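Local coordinates for microcompartments protein (Halothece sp. PCC 7418, PDB 5VGU) that probably builds, as a hexamer of the CcmK4 type that can also mix with CcmK3, the facets of the beta-carboxysome shell, at residues Ala20-Gly34 with Ile45-Met58. Numbering follows the deposited sequence.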
loop_
_atom_site.group_PDB
_atom_site.type_symbol
_atom_site.label_atom_id
_atom_site.label_comp_id
_atom_site.label_asym_id
_atom_site.label_seq_id
_atom_site.Cartn_x
_atom_site.Cartn_y
_atom_site.Cartn_z
ATOM N N ALA A 20 -3.281 22.705 4.727
ATOM C CA ALA A 20 -2.293 22.992 5.761
ATOM C C ALA A 20 -0.979 23.480 5.158
ATOM O O ALA A 20 -0.367 24.423 5.672
ATOM C CB ALA A 20 -2.048 21.751 6.636
ATOM N N ALA A 21 -0.515 22.830 4.082
ATOM C CA ALA A 21 0.759 23.209 3.473
ATOM C C ALA A 21 0.726 24.647 2.985
ATOM O O ALA A 21 1.682 25.406 3.182
ATOM C CB ALA A 21 1.088 22.275 2.302
ATOM N N ASP A 22 -0.362 25.031 2.322
ATOM C CA ASP A 22 -0.466 26.387 1.798
ATOM C C ASP A 22 -0.475 27.414 2.931
ATOM O O ASP A 22 0.198 28.445 2.848
ATOM C CB ASP A 22 -1.711 26.506 0.932
ATOM C CG ASP A 22 -1.741 27.781 0.135
ATOM O OD1 ASP A 22 -0.876 27.976 -0.753
ATOM O OD2 ASP A 22 -2.633 28.594 0.439
ATOM N N ALA A 23 -1.212 27.143 4.006
ATOM C CA ALA A 23 -1.222 28.073 5.135
ATOM C C ALA A 23 0.154 28.188 5.771
ATOM O O ALA A 23 0.588 29.285 6.145
ATOM C CB ALA A 23 -2.263 27.638 6.164
ATOM N N MET A 24 0.867 27.069 5.890
ATOM C CA MET A 24 2.174 27.079 6.542
ATOM C C MET A 24 3.141 27.994 5.818
ATOM O O MET A 24 3.755 28.881 6.434
ATOM C CB MET A 24 2.734 25.655 6.599
ATOM C CG MET A 24 2.116 24.777 7.638
ATOM S SD MET A 24 2.630 23.061 7.374
ATOM C CE MET A 24 2.360 22.362 8.993
ATOM N N VAL A 25 3.287 27.806 4.502
ATOM C CA VAL A 25 4.303 28.556 3.774
ATOM C C VAL A 25 3.862 29.993 3.527
ATOM O O VAL A 25 4.708 30.862 3.280
ATOM C CB VAL A 25 4.670 27.888 2.438
ATOM C CG1 VAL A 25 5.335 26.539 2.706
ATOM C CG2 VAL A 25 3.451 27.740 1.514
ATOM N N LYS A 26 2.568 30.282 3.635
ATOM C CA LYS A 26 2.128 31.663 3.523
ATOM C C LYS A 26 2.263 32.437 4.829
ATOM O O LYS A 26 2.254 33.672 4.794
ATOM C CB LYS A 26 0.678 31.714 3.040
ATOM C CG LYS A 26 0.539 31.470 1.552
ATOM C CD LYS A 26 -0.894 31.399 1.157
ATOM C CE LYS A 26 -1.020 31.307 -0.361
ATOM N NZ LYS A 26 -2.422 30.998 -0.738
ATOM N N THR A 27 2.368 31.764 5.979
ATOM C CA THR A 27 2.388 32.468 7.260
ATOM C C THR A 27 3.740 32.476 7.943
ATOM O O THR A 27 4.061 33.456 8.617
ATOM C CB THR A 27 1.366 31.885 8.247
ATOM O OG1 THR A 27 1.745 30.562 8.623
ATOM C CG2 THR A 27 -0.026 31.856 7.648
ATOM N N GLY A 28 4.536 31.415 7.820
ATOM C CA GLY A 28 5.870 31.384 8.386
ATOM C C GLY A 28 6.887 31.420 7.265
ATOM O O GLY A 28 6.601 31.009 6.135
ATOM N N ARG A 29 8.074 31.938 7.581
ATOM C CA ARG A 29 9.219 31.898 6.670
ATOM C C ARG A 29 9.793 30.484 6.714
ATOM O O ARG A 29 10.823 30.196 7.328
ATOM C CB ARG A 29 10.253 32.952 7.055
ATOM C CG ARG A 29 9.699 34.374 7.021
ATOM C CD ARG A 29 10.784 35.405 7.294
ATOM N NE ARG A 29 11.654 35.558 6.129
ATOM C CZ ARG A 29 12.816 36.203 6.130
ATOM N NH1 ARG A 29 13.270 36.771 7.241
ATOM N NH2 ARG A 29 13.526 36.281 5.010
ATOM N N VAL A 30 9.054 29.570 6.078
ATOM C CA VAL A 30 9.388 28.156 6.097
ATOM C C VAL A 30 9.332 27.619 4.677
ATOM O O VAL A 30 8.706 28.204 3.786
ATOM C CB VAL A 30 8.444 27.349 7.011
ATOM C CG1 VAL A 30 8.500 27.884 8.431
ATOM C CG2 VAL A 30 6.995 27.370 6.497
ATOM N N THR A 31 9.984 26.474 4.488
ATOM C CA THR A 31 10.015 25.758 3.223
ATOM C C THR A 31 9.324 24.410 3.404
ATOM O O THR A 31 9.679 23.636 4.305
ATOM C CB THR A 31 11.455 25.523 2.748
ATOM O OG1 THR A 31 12.161 26.768 2.629
ATOM C CG2 THR A 31 11.465 24.802 1.422
ATOM N N LEU A 32 8.358 24.130 2.540
ATOM C CA LEU A 32 7.786 22.800 2.435
ATOM C C LEU A 32 8.769 21.951 1.647
ATOM O O LEU A 32 9.090 22.287 0.505
ATOM C CB LEU A 32 6.426 22.864 1.738
ATOM C CG LEU A 32 5.746 21.531 1.446
ATOM C CD1 LEU A 32 5.279 20.852 2.724
ATOM C CD2 LEU A 32 4.570 21.813 0.467
ATOM N N VAL A 33 9.304 20.900 2.268
ATOM C CA VAL A 33 10.347 20.110 1.622
ATOM C C VAL A 33 9.842 18.790 1.037
ATOM O O VAL A 33 10.493 18.238 0.132
ATOM C CB VAL A 33 11.530 19.859 2.589
ATOM C CG1 VAL A 33 12.083 21.174 3.094
ATOM C CG2 VAL A 33 11.163 18.964 3.746
ATOM N N GLY A 34 8.711 18.275 1.500
ATOM C CA GLY A 34 8.237 16.995 0.994
ATOM C C GLY A 34 6.936 16.583 1.648
ATOM O O GLY A 34 6.424 17.247 2.560
ATOM N N ILE A 45 3.062 16.065 5.734
ATOM C CA ILE A 45 3.884 17.095 5.115
ATOM C C ILE A 45 4.973 17.501 6.102
ATOM O O ILE A 45 4.800 17.394 7.318
ATOM C CB ILE A 45 3.078 18.324 4.651
ATOM C CG1 ILE A 45 2.118 18.817 5.757
ATOM C CG2 ILE A 45 2.332 17.995 3.346
ATOM C CD1 ILE A 45 1.422 20.112 5.419
ATOM N N ILE A 46 6.091 17.985 5.557
ATOM C CA ILE A 46 7.286 18.324 6.325
ATOM C C ILE A 46 7.737 19.718 5.909
ATOM O O ILE A 46 7.964 19.984 4.721
ATOM C CB ILE A 46 8.426 17.310 6.113
ATOM C CG1 ILE A 46 7.976 15.895 6.523
ATOM C CG2 ILE A 46 9.647 17.713 6.914
ATOM C CD1 ILE A 46 7.436 15.102 5.384
ATOM N N ILE A 47 7.926 20.589 6.889
ATOM C CA ILE A 47 8.451 21.920 6.634
ATOM C C ILE A 47 9.751 22.072 7.413
ATOM O O ILE A 47 9.972 21.401 8.420
ATOM C CB ILE A 47 7.476 23.063 7.008
ATOM C CG1 ILE A 47 7.039 22.948 8.472
ATOM C CG2 ILE A 47 6.276 23.069 6.098
ATOM C CD1 ILE A 47 6.290 24.164 8.994
ATOM N N ARG A 48 10.606 22.972 6.927
ATOM C CA ARG A 48 11.839 23.348 7.602
ATOM C C ARG A 48 11.933 24.860 7.690
ATOM O O ARG A 48 11.463 25.586 6.806
ATOM C CB ARG A 48 13.072 22.834 6.870
ATOM C CG ARG A 48 13.106 21.305 6.681
ATOM C CD ARG A 48 13.239 20.536 8.014
ATOM N NE ARG A 48 14.487 20.835 8.694
ATOM C CZ ARG A 48 15.660 20.258 8.463
ATOM N NH1 ARG A 48 15.798 19.306 7.552
ATOM N NH2 ARG A 48 16.724 20.661 9.146
ATOM N N GLY A 49 12.595 25.310 8.746
ATOM C CA GLY A 49 12.871 26.718 8.933
ATOM C C GLY A 49 13.346 26.979 10.347
ATOM O O GLY A 49 13.547 26.056 11.154
ATOM N N ASP A 50 13.547 28.264 10.638
ATOM C CA ASP A 50 13.852 28.658 12.012
ATOM C C ASP A 50 12.734 28.212 12.947
ATOM O O ASP A 50 11.560 28.202 12.576
ATOM C CB ASP A 50 14.060 30.175 12.121
ATOM C CG ASP A 50 15.343 30.646 11.449
ATOM O OD1 ASP A 50 16.257 29.818 11.222
ATOM O OD2 ASP A 50 15.440 31.860 11.151
ATOM N N VAL A 51 13.107 27.815 14.174
ATOM C CA VAL A 51 12.125 27.261 15.106
ATOM C C VAL A 51 10.933 28.191 15.316
ATOM O O VAL A 51 9.781 27.739 15.329
ATOM C CB VAL A 51 12.799 26.866 16.439
ATOM C CG1 VAL A 51 13.037 28.029 17.344
ATOM C CG2 VAL A 51 11.871 25.933 17.184
ATOM N N SER A 52 11.169 29.498 15.478
ATOM C CA SER A 52 10.037 30.399 15.701
ATOM C C SER A 52 9.135 30.472 14.465
ATOM O O SER A 52 7.911 30.568 14.587
ATOM C CB SER A 52 10.530 31.789 16.111
ATOM O OG SER A 52 11.261 32.393 15.058
ATOM N N GLU A 53 9.718 30.412 13.268
ATOM C CA GLU A 53 8.911 30.436 12.056
ATOM C C GLU A 53 8.153 29.119 11.869
ATOM O O GLU A 53 7.001 29.119 11.435
ATOM C CB GLU A 53 9.800 30.747 10.857
ATOM C CG GLU A 53 10.495 32.100 10.945
ATOM C CD GLU A 53 9.539 33.263 10.779
ATOM O OE1 GLU A 53 8.424 33.068 10.251
ATOM O OE2 GLU A 53 9.924 34.385 11.157
ATOM N N VAL A 54 8.763 27.990 12.232
ATOM C CA VAL A 54 8.051 26.713 12.166
ATOM C C VAL A 54 6.882 26.699 13.142
ATOM O O VAL A 54 5.809 26.166 12.837
ATOM C CB VAL A 54 9.028 25.549 12.409
ATOM C CG1 VAL A 54 8.275 24.213 12.581
ATOM C CG2 VAL A 54 10.008 25.469 11.261
ATOM N N LYS A 55 7.050 27.299 14.328
ATOM C CA LYS A 55 5.930 27.363 15.271
ATOM C C LYS A 55 4.763 28.142 14.681
ATOM O O LYS A 55 3.609 27.699 14.736
ATOM C CB LYS A 55 6.380 27.995 16.593
ATOM C CG LYS A 55 7.240 27.096 17.442
ATOM C CD LYS A 55 7.812 27.855 18.655
ATOM C CE LYS A 55 6.717 28.334 19.610
ATOM N NZ LYS A 55 7.279 29.124 20.739
ATOM N N THR A 56 5.050 29.311 14.111
ATOM C CA THR A 56 4.004 30.136 13.519
ATOM C C THR A 56 3.334 29.422 12.352
ATOM O O THR A 56 2.102 29.450 12.216
ATOM C CB THR A 56 4.600 31.463 13.059
ATOM O OG1 THR A 56 5.136 32.142 14.194
ATOM C CG2 THR A 56 3.561 32.329 12.384
ATOM N N ALA A 57 4.139 28.823 11.469
ATOM C CA ALA A 57 3.574 28.080 10.342
ATOM C C ALA A 57 2.713 26.913 10.814
ATOM O O ALA A 57 1.634 26.658 10.258
ATOM C CB ALA A 57 4.689 27.583 9.425
ATOM N N MET A 58 3.181 26.175 11.826
ATOM C CA MET A 58 2.429 25.013 12.285
ATOM C C MET A 58 1.053 25.418 12.815
ATOM O O MET A 58 0.055 24.743 12.552
ATOM C CB MET A 58 3.229 24.270 13.363
ATOM C CG MET A 58 2.570 23.011 13.896
ATOM S SD MET A 58 2.374 21.722 12.634
ATOM C CE MET A 58 4.042 21.629 11.962
HETATM O O HOH W 1 13.150 30.305 8.675
HETATM O O HOH W 2 13.206 27.611 5.021
#
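Arg48 O is gripped by two donors, Thr31 N at 2.9 Å and a water that also bonds Thr31 OG1. This is the sheet and two-helix layer of the BMC fold: strands 30-34 and 45-49 run antiparallel in the hairpin, and helices 20-27 and 51-58 pack on one of its faces, their axes 8.0 Å apart at 138°. The Thr31 and Arg48 backbones form a reciprocal hydrogen-bonded pair. Val33 N then binds Ile46 O and Ile46 N binds Gly34 O, a one-residue shift that makes a beta bulge. On the face away from the helices, Val33 CG1 rests on Arg48 CG at 3.7 Å; the Arg48 chain is bent at chi2 and chi3, and its guanidinium makes a salt bridge to Glu87 and hydrogen bonds to the carbonyls of Ile92, Ser2, Asp4 and Ala5. Where helix 20-27 ends, the Glu53 chain bends at chi2 (-71°) and brings OE1 2.9 Å from Arg29 N, an almost straight bond (176°) that meets the carboxylate from above its plane. Beside it, Gly28 CA lies against Ala57 CB and Glu53 OE1. A second water ties Arg29 O to Asp50 N. On the helix-covered face of the sheet, Met24 and Ile45 reach toward each other tip to tip, Met24 SD 3.7 Å from Ile45 CD1; SD also touches Ile47 CG2. Val30 splits its branches, CG1 on the backbone of Glu53 and CG2 on Ala57 CB. Leu32 N bonds Asn85 of a neighbouring subunit, placing this edge at the hexamer interface. Met24 and Met58 lie side by side, pointing the same way, their CE atoms pressed together at 3.5 Å, tighter than usual for two carbons.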